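Side-chain contact in type III chaperone protein ShcA (Pseudomonas syringae pv. tomato, PDB 4G6T), which probably acts as a dedicated type III secretion chaperone of the CesT family, binding its cognate effector protein ahead of export: residues Leu7-Leu12 with Leu45-Ala50. Residues are numbered along the deposited sequence; the frame is centred on the assembly and turned at random.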
loop_
_atom_site.group_PDB
_atom_site.type_symbol
_atom_site.label_atom_id
_atom_site.label_comp_id
_atom_site.label_asym_id
_atom_site.label_seq_id
_atom_site.Cartn_x
_atom_site.Cartn_y
_atom_site.Cartn_z
ATOM N N LEU A 7 3.753 14.674 8.469
ATOM C CA LEU A 7 4.240 14.666 7.079
ATOM C C LEU A 7 5.439 13.760 6.852
ATOM O O LEU A 7 5.955 13.681 5.778
ATOM C CB LEU A 7 4.532 16.078 6.572
ATOM C CG LEU A 7 3.331 16.915 6.228
ATOM C CD1 LEU A 7 3.713 18.382 6.306
ATOM C CD2 LEU A 7 2.785 16.441 4.876
ATOM N N PHE A 8 5.953 13.104 7.904
ATOM C CA PHE A 8 7.052 12.154 7.793
ATOM C C PHE A 8 6.826 11.089 6.694
ATOM O O PHE A 8 7.731 10.740 5.987
ATOM C CB PHE A 8 7.202 11.453 9.141
ATOM C CG PHE A 8 8.395 10.560 9.255
ATOM C CD1 PHE A 8 9.610 11.091 9.648
ATOM C CD2 PHE A 8 8.315 9.219 8.932
ATOM C CE1 PHE A 8 10.745 10.278 9.787
ATOM C CE2 PHE A 8 9.448 8.394 9.036
ATOM C CZ PHE A 8 10.658 8.935 9.455
ATOM N N TYR A 9 5.588 10.589 6.637
ATOM C CA TYR A 9 5.200 9.541 5.686
ATOM C C TYR A 9 5.331 10.033 4.236
ATOM O O TYR A 9 5.926 9.354 3.411
ATOM C CB TYR A 9 3.780 9.048 5.959
ATOM C CG TYR A 9 3.613 8.560 7.411
ATOM C CD1 TYR A 9 4.145 7.337 7.827
ATOM C CD2 TYR A 9 3.050 9.389 8.362
ATOM C CE1 TYR A 9 4.057 6.971 9.168
ATOM C CE2 TYR A 9 2.968 9.031 9.683
ATOM C CZ TYR A 9 3.492 7.828 10.070
ATOM O OH TYR A 9 3.361 7.495 11.444
ATOM N N LYS A 10 4.836 11.244 4.002
ATOM C CA LYS A 10 4.979 11.857 2.670
ATOM C C LYS A 10 6.434 12.031 2.320
ATOM O O LYS A 10 6.887 11.765 1.197
ATOM C CB LYS A 10 4.287 13.202 2.642
ATOM C CG LYS A 10 4.562 13.924 1.343
ATOM C CD LYS A 10 3.982 15.318 1.274
ATOM C CE LYS A 10 4.187 15.924 -0.113
ATOM N NZ LYS A 10 5.589 16.184 -0.486
ATOM N N THR A 11 7.237 12.547 3.240
ATOM C CA THR A 11 8.643 12.711 2.971
ATOM C C THR A 11 9.335 11.412 2.553
ATOM O O THR A 11 10.176 11.346 1.649
ATOM C CB THR A 11 9.356 13.378 4.172
ATOM O OG1 THR A 11 8.607 14.560 4.471
ATOM C CG2 THR A 11 10.801 13.669 3.835
ATOM N N LEU A 12 8.967 10.340 3.256
ATOM C CA LEU A 12 9.492 9.028 2.940
ATOM C C LEU A 12 9.049 8.625 1.535
ATOM O O LEU A 12 9.855 8.090 0.770
ATOM C CB LEU A 12 9.006 7.986 3.952
ATOM C CG LEU A 12 9.350 6.538 3.612
ATOM C CD1 LEU A 12 10.822 6.317 3.611
ATOM C CD2 LEU A 12 8.603 5.671 4.632
ATOM N N LEU A 45 -0.478 1.735 0.178
ATOM C CA LEU A 45 0.200 2.210 1.395
ATOM C C LEU A 45 -0.739 3.135 2.134
ATOM O O LEU A 45 -1.322 4.069 1.533
ATOM C CB LEU A 45 1.442 2.971 1.043
ATOM C CG LEU A 45 2.582 2.316 0.334
ATOM C CD1 LEU A 45 3.724 3.278 0.059
ATOM C CD2 LEU A 45 3.079 1.079 1.070
ATOM N N SER A 46 -0.924 2.923 3.442
ATOM C CA SER A 46 -1.910 3.637 4.217
ATOM C C SER A 46 -1.263 4.186 5.486
ATOM O O SER A 46 -0.629 3.412 6.222
ATOM C CB SER A 46 -3.085 2.739 4.584
ATOM O OG SER A 46 -4.180 3.399 5.201
ATOM N N CYS A 47 -1.439 5.494 5.738
ATOM C CA CYS A 47 -0.803 6.104 6.881
ATOM C C CYS A 47 -1.716 6.020 8.090
ATOM O O CYS A 47 -2.819 6.556 8.070
ATOM C CB CYS A 47 -0.574 7.607 6.598
ATOM S SG CYS A 47 0.600 7.891 5.294
ATOM N N ASP A 48 -1.269 5.358 9.153
ATOM C CA ASP A 48 -2.062 5.317 10.355
ATOM C C ASP A 48 -1.416 6.267 11.352
ATOM O O ASP A 48 -0.528 5.899 12.125
ATOM C CB ASP A 48 -2.143 3.898 10.887
ATOM C CG ASP A 48 -3.047 3.784 12.096
ATOM O OD1 ASP A 48 -3.486 4.810 12.638
ATOM O OD2 ASP A 48 -3.301 2.614 12.512
ATOM N N TYR A 49 -1.823 7.515 11.296
ATOM C CA TYR A 49 -1.110 8.571 12.014
ATOM C C TYR A 49 -1.245 8.373 13.520
ATOM O O TYR A 49 -0.250 8.520 14.200
ATOM C CB TYR A 49 -1.655 9.964 11.666
ATOM C CG TYR A 49 -1.763 10.300 10.164
ATOM C CD1 TYR A 49 -0.616 10.581 9.392
ATOM C CD2 TYR A 49 -2.971 10.264 9.550
ATOM C CE1 TYR A 49 -0.728 10.829 8.035
ATOM C CE2 TYR A 49 -3.051 10.496 8.193
ATOM C CZ TYR A 49 -1.953 10.827 7.469
ATOM O OH TYR A 49 -2.067 11.084 6.100
ATOM N N ALA A 50 -2.445 8.012 13.955
ATOM C CA ALA A 50 -2.743 7.871 15.376
ATOM C C ALA A 50 -1.901 6.794 16.006
ATOM O O ALA A 50 -1.448 6.945 17.174
ATOM C CB ALA A 50 -4.217 7.599 15.568
HETATM O O HOH W 1 2.041 9.330 13.003
#
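Tyr-9 does nearly all the work from the helix side, reaching across to Cys-47, Tyr-49 and, through a water, the backbone beyond the strand. The tight part is at the base of its side chain: Cys-47 SG sits 3.4 Å from Tyr-9 CB and 3.7 Å from Tyr-9 CG. This is a sulfur-aromatic contact, but an oblique one, the sulfur lying 43° off the ring normal. With chi1 at -56°, Tyr-9 CG stands anti to its own carbonyl carbon, and the ring is carried past the sulfur toward the end of the strand. There the Tyr-49 ring meets it aslant, planes at 70°, with Tyr-49 CD1 3.9 Å from Tyr-9 CE2. Cys-47 O lies 3.9 Å above the plane of the Tyr-49 ring, offset toward the rim, on the same side as Tyr-9 CE2.

Packing gives way to water at the phenol end. Tyr-9 OH donates to a water 2.7 Å away, in the plane of the ring, and the water donates in turn to Tyr-49 O; no direct hydrogen bond joins the segments. Asp-48 OD2 forms salt bridges with Arg-51 and Arg-53. The contact thus joins the first turn of helix 8-19 to the end of strand 41-48, which runs between strands 32-37 and 53-59 of the antiparallel sheet, while Leu-106, just before helix 108-127, also packs on Tyr-9.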